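Endo-beta-N-acetylglucosaminidase F1 (Bacteroides thetaiotaomicron VPI-5482, PDB 6TCV) probably hydrolyses the bond between the two core N-acetylglucosamines of high-mannose N-glycans, releasing the oligosaccharide and leaving one N-acetylglucosamine on the asparagine. Local coordinates at residues T80-Y85 against I149-D154; L185-E190 against L194-V199; I206-E211 against L296-L301. The protein carries 2 engineered substitutions. All blocks are in the same frame, centred on the assembly; numbering follows the deposited sequence.

Contact 1: residues T80-Y85 against I149-D154; sequences TDFALY and IYLVKD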
# COMPACT_ATOMS: atom_id res chain seq x y z
N THR A 80 -5.31 -16.98 -6.23
CA THR A 80 -4.04 -16.82 -5.51
C THR A 80 -3.46 -18.21 -5.25
O THR A 80 -4.10 -19.22 -5.51
CB THR A 80 -4.28 -16.02 -4.20
OG1 THR A 80 -5.39 -16.61 -3.48
CG2 THR A 80 -4.55 -14.57 -4.46
N ASP A 81 -2.26 -18.25 -4.69
CA ASP A 81 -1.57 -19.53 -4.50
C ASP A 81 -0.87 -19.55 -3.15
O ASP A 81 0.25 -20.06 -3.02
CB ASP A 81 -0.57 -19.80 -5.62
N PHE A 82 -1.51 -18.96 -2.13
CA PHE A 82 -0.86 -18.89 -0.82
C PHE A 82 -0.71 -20.30 -0.27
O PHE A 82 -1.63 -21.10 -0.31
CB PHE A 82 -1.71 -18.06 0.15
CG PHE A 82 -2.02 -16.65 -0.33
CD1 PHE A 82 -1.01 -15.79 -0.68
CD2 PHE A 82 -3.31 -16.19 -0.38
CE1 PHE A 82 -1.28 -14.51 -1.11
CE2 PHE A 82 -3.59 -14.89 -0.78
CZ PHE A 82 -2.55 -14.04 -1.16
N ALA A 83 0.45 -20.58 0.32
CA ALA A 83 0.66 -21.82 1.04
C ALA A 83 0.10 -21.73 2.45
O ALA A 83 -0.03 -20.65 3.03
CB ALA A 83 2.17 -22.11 1.08
N LEU A 84 -0.20 -22.89 3.03
CA LEU A 84 -0.74 -22.93 4.38
C LEU A 84 0.37 -22.65 5.38
O LEU A 84 1.44 -23.27 5.35
CB LEU A 84 -1.27 -24.35 4.65
CG LEU A 84 -2.04 -24.52 5.96
CD1 LEU A 84 -3.38 -23.86 5.91
CD2 LEU A 84 -2.23 -26.00 6.32
N TYR A 85 0.15 -21.69 6.27
CA TYR A 85 1.12 -21.46 7.34
C TYR A 85 1.20 -22.70 8.22
O TYR A 85 0.17 -23.33 8.51
CB TYR A 85 0.71 -20.24 8.18
CG TYR A 85 1.83 -19.67 9.04
CD1 TYR A 85 2.92 -19.04 8.45
CD2 TYR A 85 1.77 -19.72 10.42
CE1 TYR A 85 3.94 -18.51 9.20
CE2 TYR A 85 2.82 -19.18 11.20
CZ TYR A 85 3.88 -18.57 10.56
OH TYR A 85 4.92 -18.03 11.28
N ILE A 149 -9.56 -15.06 7.41
CA ILE A 149 -8.23 -15.43 6.97
C ILE A 149 -7.16 -14.45 7.43
O ILE A 149 -7.37 -13.23 7.50
CB ILE A 149 -8.22 -15.71 5.45
CG1 ILE A 149 -6.95 -16.45 5.06
CG2 ILE A 149 -8.38 -14.40 4.64
CD1 ILE A 149 -7.06 -17.18 3.74
N TYR A 150 -6.00 -14.99 7.86
CA TYR A 150 -4.79 -14.22 8.13
C TYR A 150 -3.76 -14.53 7.04
O TYR A 150 -3.59 -15.70 6.68
CB TYR A 150 -4.17 -14.62 9.46
CG TYR A 150 -5.10 -14.29 10.56
CD1 TYR A 150 -6.11 -15.18 10.93
CD2 TYR A 150 -4.98 -13.07 11.23
CE1 TYR A 150 -7.00 -14.87 11.92
CE2 TYR A 150 -5.90 -12.75 12.23
CZ TYR A 150 -6.88 -13.67 12.59
OH TYR A 150 -7.80 -13.40 13.57
N LEU A 151 -3.18 -13.48 6.47
CA LEU A 151 -2.17 -13.59 5.42
C LEU A 151 -0.86 -13.12 6.03
O LEU A 151 -0.68 -11.94 6.30
CB LEU A 151 -2.63 -12.75 4.21
CG LEU A 151 -3.94 -13.18 3.58
CD1 LEU A 151 -4.40 -12.17 2.48
CD2 LEU A 151 -3.90 -14.61 3.04
N VAL A 152 0.04 -14.08 6.29
CA VAL A 152 1.21 -13.92 7.16
C VAL A 152 2.48 -13.81 6.34
O VAL A 152 2.73 -14.63 5.45
CB VAL A 152 1.31 -15.08 8.17
CG1 VAL A 152 2.51 -14.85 9.13
CG2 VAL A 152 -0.00 -15.30 8.93
N LYS A 153 3.28 -12.79 6.64
CA LYS A 153 4.60 -12.59 6.06
C LYS A 153 5.65 -12.42 7.15
O LYS A 153 5.42 -11.72 8.14
CB LYS A 153 4.59 -11.30 5.23
CG LYS A 153 3.38 -11.20 4.30
CD LYS A 153 3.19 -9.86 3.60
CE LYS A 153 4.45 -9.12 3.25
NZ LYS A 153 4.03 -7.74 2.80
N ASP A 154 6.76 -13.12 7.03
CA ASP A 154 7.87 -12.96 7.97
C ASP A 154 8.75 -11.82 7.51
O ASP A 154 9.43 -11.93 6.48
CB ASP A 154 8.61 -14.29 8.10
CG ASP A 154 9.79 -14.25 9.06
OD1 ASP A 154 10.01 -13.24 9.74
OD2 ASP A 154 10.42 -15.32 9.22

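Contact 2: residues L185-E190 against L194-V199; sequences LSFQLE and LLWDVV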
# COMPACT_ATOMS: atom_id res chain seq x y z
N LEU A 185 16.66 5.69 -0.13
CA LEU A 185 17.74 5.36 0.80
C LEU A 185 18.49 6.59 1.29
O LEU A 185 19.30 6.45 2.22
CB LEU A 185 18.68 4.33 0.18
CG LEU A 185 18.00 3.04 -0.21
CD1 LEU A 185 19.04 2.11 -0.85
CD2 LEU A 185 17.22 2.37 0.92
N SER A 186 18.23 7.77 0.72
CA SER A 186 18.79 9.01 1.25
C SER A 186 18.17 9.44 2.56
O SER A 186 18.69 10.38 3.17
CB SER A 186 18.58 10.16 0.28
OG SER A 186 19.14 9.91 -1.04
N PHE A 187 17.05 8.85 2.95
CA PHE A 187 16.23 9.29 4.07
C PHE A 187 16.26 8.30 5.24
O PHE A 187 15.51 7.31 5.23
CB PHE A 187 14.80 9.50 3.63
CG PHE A 187 14.58 10.57 2.59
CD1 PHE A 187 14.75 10.27 1.25
CD2 PHE A 187 14.20 11.85 2.95
CE1 PHE A 187 14.54 11.24 0.28
CE2 PHE A 187 13.97 12.84 2.01
CZ PHE A 187 14.15 12.53 0.65
N GLN A 188 17.08 8.57 6.22
CA GLN A 188 17.18 7.73 7.40
C GLN A 188 17.07 8.60 8.63
O GLN A 188 17.45 9.79 8.60
CB GLN A 188 18.50 6.94 7.52
CG GLN A 188 18.79 5.96 6.42
CD GLN A 188 20.21 5.38 6.54
OE1 GLN A 188 21.15 6.02 6.20
NE2 GLN A 188 20.33 4.15 7.10
N LEU A 189 16.59 8.00 9.73
CA LEU A 189 16.72 8.67 11.01
C LEU A 189 18.17 8.57 11.48
O LEU A 189 18.97 7.78 10.97
CB LEU A 189 15.82 7.97 12.05
CG LEU A 189 14.38 7.75 11.63
CD1 LEU A 189 13.63 7.10 12.78
CD2 LEU A 189 13.74 9.03 11.20
N GLU A 190 18.52 9.36 12.51
CA GLU A 190 19.87 9.24 13.06
C GLU A 190 20.14 7.86 13.63
O GLU A 190 21.30 7.40 13.55
CB GLU A 190 20.06 10.28 14.17
CG GLU A 190 20.09 11.71 13.71
CD GLU A 190 20.05 12.66 14.91
OE1 GLU A 190 20.12 12.18 16.05
OE2 GLU A 190 19.91 13.85 14.69
N LEU A 194 14.97 3.60 8.07
CA LEU A 194 14.50 4.31 6.87
C LEU A 194 13.18 5.01 7.18
O LEU A 194 12.27 4.45 7.81
CB LEU A 194 14.24 3.33 5.72
CG LEU A 194 15.51 2.72 5.15
CD1 LEU A 194 15.16 1.54 4.23
CD2 LEU A 194 16.34 3.72 4.42
N LEU A 195 13.07 6.26 6.76
CA LEU A 195 11.89 7.07 7.03
C LEU A 195 10.67 6.59 6.28
O LEU A 195 9.57 6.60 6.86
CB LEU A 195 12.19 8.53 6.66
CG LEU A 195 11.09 9.54 6.91
CD1 LEU A 195 10.77 9.63 8.38
CD2 LEU A 195 11.48 10.89 6.35
N TRP A 196 10.80 6.26 5.00
CA TRP A 196 9.64 6.10 4.11
C TRP A 196 9.25 4.63 3.99
O TRP A 196 9.81 3.86 3.22
CB TRP A 196 9.90 6.70 2.74
CG TRP A 196 10.20 8.15 2.78
CD1 TRP A 196 11.43 8.73 2.64
CD2 TRP A 196 9.28 9.24 3.03
NE1 TRP A 196 11.32 10.10 2.76
CE2 TRP A 196 10.02 10.44 2.99
CE3 TRP A 196 7.90 9.32 3.23
CZ2 TRP A 196 9.44 11.67 3.18
CZ3 TRP A 196 7.33 10.56 3.38
CH2 TRP A 196 8.09 11.71 3.36
N ASP A 197 8.22 4.25 4.73
CA ASP A 197 7.72 2.87 4.78
C ASP A 197 7.18 2.41 3.43
O ASP A 197 7.26 1.23 3.09
CB ASP A 197 6.58 2.76 5.80
CG ASP A 197 7.00 3.14 7.20
OD1 ASP A 197 7.26 4.32 7.46
OD2 ASP A 197 7.05 2.20 8.06
N VAL A 198 6.54 3.33 2.70
CA VAL A 198 5.87 3.04 1.42
C VAL A 198 6.28 4.08 0.40
O VAL A 198 6.29 5.27 0.71
CB VAL A 198 4.34 3.06 1.61
CG1 VAL A 198 3.63 2.87 0.28
CG2 VAL A 198 3.91 2.03 2.65
N VAL A 199 6.64 3.62 -0.80
CA VAL A 199 6.97 4.51 -1.91
C VAL A 199 6.18 4.15 -3.14
O VAL A 199 5.80 2.99 -3.30
CB VAL A 199 8.48 4.52 -2.20
CG1 VAL A 199 9.31 4.83 -0.94
CG2 VAL A 199 8.94 3.25 -2.85
O HOH W 1 13.48 6.16 3.60

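Contact 3: residues I206-E211 against L296-L301; sequences INYDAE and LSNPSL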
# COMPACT_ATOMS: atom_id res chain seq x y z
N ILE A 206 -3.52 4.59 -16.97
CA ILE A 206 -4.62 3.90 -17.65
C ILE A 206 -4.85 4.61 -18.98
O ILE A 206 -4.97 5.85 -19.03
CB ILE A 206 -5.89 3.82 -16.79
CG1 ILE A 206 -6.94 3.00 -17.53
CG2 ILE A 206 -6.43 5.19 -16.37
CD1 ILE A 206 -8.13 2.57 -16.66
N ASN A 207 -4.93 3.82 -20.06
CA ASN A 207 -5.18 4.35 -21.39
C ASN A 207 -6.02 3.32 -22.14
O ASN A 207 -6.12 2.15 -21.75
CB ASN A 207 -3.90 4.58 -22.16
CG ASN A 207 -3.25 5.89 -21.79
OD1 ASN A 207 -2.24 5.92 -21.05
ND2 ASN A 207 -3.80 6.98 -22.29
N TYR A 208 -6.68 3.77 -23.22
CA TYR A 208 -7.47 2.84 -24.02
C TYR A 208 -6.49 2.15 -24.98
O TYR A 208 -5.71 2.82 -25.67
CB TYR A 208 -8.53 3.56 -24.83
CG TYR A 208 -9.58 2.64 -25.36
CD1 TYR A 208 -10.32 1.90 -24.46
CD2 TYR A 208 -9.80 2.41 -26.71
CE1 TYR A 208 -11.29 1.01 -24.86
CE2 TYR A 208 -10.79 1.49 -27.11
CZ TYR A 208 -11.49 0.79 -26.14
OH TYR A 208 -12.50 -0.13 -26.53
N ASP A 209 -6.59 0.83 -25.10
CA ASP A 209 -5.81 0.08 -26.10
C ASP A 209 -6.81 -0.16 -27.22
O ASP A 209 -7.65 -1.07 -27.19
CB ASP A 209 -5.37 -1.25 -25.47
CG ASP A 209 -4.52 -2.08 -26.38
OD1 ASP A 209 -3.84 -2.98 -25.80
OD2 ASP A 209 -4.55 -1.88 -27.59
N ALA A 210 -6.69 0.67 -28.25
CA ALA A 210 -7.66 0.59 -29.34
C ALA A 210 -7.59 -0.73 -30.10
O ALA A 210 -8.60 -1.22 -30.59
CB ALA A 210 -7.45 1.77 -30.32
N GLU A 211 -6.38 -1.28 -30.20
CA GLU A 211 -6.19 -2.50 -30.97
C GLU A 211 -6.76 -3.72 -30.26
O GLU A 211 -7.13 -4.67 -30.93
CB GLU A 211 -4.71 -2.72 -31.26
CG GLU A 211 -4.01 -1.77 -32.18
CD GLU A 211 -2.46 -2.05 -32.14
OE1 GLU A 211 -1.75 -1.39 -31.29
OE2 GLU A 211 -1.99 -2.97 -32.87
N LEU A 296 -19.68 6.49 -23.28
CA LEU A 296 -20.67 5.71 -22.55
C LEU A 296 -21.20 4.53 -23.34
O LEU A 296 -21.81 3.65 -22.75
CB LEU A 296 -21.82 6.62 -22.04
CG LEU A 296 -21.32 7.71 -21.10
CD1 LEU A 296 -22.49 8.64 -20.78
CD2 LEU A 296 -20.77 7.20 -19.81
N SER A 297 -20.96 4.49 -24.66
CA SER A 297 -21.31 3.35 -25.49
C SER A 297 -20.31 2.20 -25.37
O SER A 297 -20.60 1.08 -25.84
CB SER A 297 -21.31 3.74 -26.99
OG SER A 297 -20.01 3.97 -27.54
N ASN A 298 -19.16 2.42 -24.74
CA ASN A 298 -18.13 1.41 -24.59
C ASN A 298 -18.39 0.50 -23.39
O ASN A 298 -18.55 1.00 -22.27
CB ASN A 298 -16.79 2.10 -24.43
CG ASN A 298 -15.65 1.16 -24.58
OD1 ASN A 298 -15.50 0.22 -23.82
ND2 ASN A 298 -14.75 1.48 -25.51
N PRO A 299 -18.43 -0.82 -23.56
CA PRO A 299 -18.78 -1.70 -22.43
C PRO A 299 -17.80 -1.69 -21.30
O PRO A 299 -18.14 -2.18 -20.22
CB PRO A 299 -18.88 -3.10 -23.07
CG PRO A 299 -18.05 -3.03 -24.31
CD PRO A 299 -18.22 -1.59 -24.82
N SER A 300 -16.60 -1.18 -21.52
CA SER A 300 -15.62 -1.12 -20.44
C SER A 300 -15.77 0.10 -19.54
O SER A 300 -15.12 0.17 -18.49
CB SER A 300 -14.20 -1.06 -21.02
OG SER A 300 -13.87 -2.26 -21.72
N LEU A 301 -16.58 1.08 -19.93
CA LEU A 301 -16.68 2.38 -19.29
C LEU A 301 -18.09 2.67 -18.79
O LEU A 301 -19.06 2.00 -19.16
CB LEU A 301 -16.29 3.49 -20.30
CG LEU A 301 -14.95 3.28 -21.00
CD1 LEU A 301 -14.66 4.38 -22.03
CD2 LEU A 301 -13.81 3.20 -19.99
O HOH W 2 -14.25 -2.13 -24.37

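Contact 1: residues T80-Y85 against I149-D154
Two apolar pairs make up this contact, F82 with L151 and Y85 with V152, and in each a branched methyl sits over an aromatic face. L151 CD2 lies 4.2 Å from the centroid of the F82 ring and 28° off the ring normal, a CH-pi arrangement. L151 CD2 is nearest the CD2-CE2 side of that ring, 3.8 Å from F82 CD2. On the opposite face of the same ring, T80, two residues earlier in the chain, puts CB 3.6 Å above the plane, toward the rim, so the phenyl is sandwiched between the two. The second pair is similar: V152 CG1 stands over one face of Y85, 3.9 Å from Y85 CE1. Here the first torsion matters, since Y85 CG is anti to its backbone N (chi1 -163°), which turns a face of the ring toward V152. In both pairs the side chains cross at about a right angle.

The two backbones stay apart, with F82 CA 8.3 Å from L151 CA, because strand 125-130 runs between them: it pairs with 83-84 on one side and with 147-154 on the other, within the mixed sheet of the N-terminal beta-rich part of the chain. The contact thus passes across strand 125-130, from the residues that bracket the short, weakly bonded strand 83-84 to strand 147-154. L151 and V152, consecutive on their strand, serve opposite faces of the sheet, and V152 and Y85 both also touch I127 of the middle strand.

No hydrogen bond links 80-85 to 149-154; the Y85 hydroxyl, at the far end of the ring, is bonded to the backbone O of R114.

Contact 2: residues L185-E190 against L194-V199
F187 and W196 meet edge to face just ahead of the second parallel strand, 198-209, of the (beta/alpha)8 barrel that glycoside hydrolases of this type are known for. The chain doubles back here through three residues, with a single beta bridge between Q188 and L194. The indole presents the edge of its five-membered ring to the phenyl, the planes 79° apart. W196 NE1 hangs over the F187 face toward its attached end, 3.3 Å from F187 CG, while W196 CD1 rests 3.6 Å from F187 CB. F187 CG lies anti to its carbonyl carbon (chi1 -63°), which turns the ring toward the indole. Beyond the pair, F187 also stacks on F415 and meets Y411 edge to face, so it sits in an aromatic cluster. With an alanine at F187, the W196 edge would probably lose the face it leans on and a gap would open toward F415 and Y411.

The leucines fill in around the rings. L195 lays CD2 over one face of its neighbour W196 and brings CD1 to L189 CD2. L194, whose CB heads away from 185-190, folds its CD2 back to 3.9 Å from L185 CD2 and also touches Q188 CG.

On the backbone, F187 O takes two donors. L195 N donates to F187 O at 3.1 Å in a nearly straight bond (173°), coming from above the carbonyl plane. The same F187 O, at 2.8 Å, accepts from a water that in turn accepts from W196 N at 3.0 Å.

Contact 3: residues I206-E211 against L296-L301
Y208 and N298 approach from opposite directions and meet through one hydrogen bond: N298 ND2 donates to Y208 OH at 2.9 Å, with an angle of 158° at the hydrogen. The hydroxyl lies in the plane of the N298 amide, while that plane stands 87° to the tyrosine ring. This is the tight part of a small contact, and it joins the end of strand 198-209 to the loop that follows strand 283-287, on the C-terminal side of the barrel. The side chain of Y208 is about 13 Å from a bound mannose.

N298 is held from its other end too. Its OD1 accepts from S300 N at 2.9 Å, in the carbonyl plane and on a lone pair, an Asx turn set within the type I turn from N298 to L301. N298 CG, anti to the backbone N (chi1 -167°), sends ND2 out to the tyrosine.

The looser side is watery. A water donates to N298 OD1 at 2.7 Å and reaches Y208 OH only weakly, at 3.4 Å.

With one N-H given to Y208 OH and the oxygen taken by S300 N and water, a flipped amide would probably set its NH2 against S300 N-H and lose the Asx turn, so the orientation is likely to be fixed chiefly by the backbone bond.

How the contacts relate
Contacts 1 and 2 are buried, whereas contact 3 lies at the surface, its centre about 27 Å from that of the chain. Contacts 2 and 3 share strand 198-209, one just before its start and the other at its end, with their centres about 39 Å apart on opposite sides of the chain's centre. Contact 1 belongs to a different sheet, and its nearest atoms are about 10 Å from those of contact 2. The chemistry follows the setting: purely apolar in contact 1, between a strand and the residues bracketing a short one, aromatic and leucine packing with a backbone bond in contact 2, and a polar side-chain pair with water in contact 3. None of the three touches another.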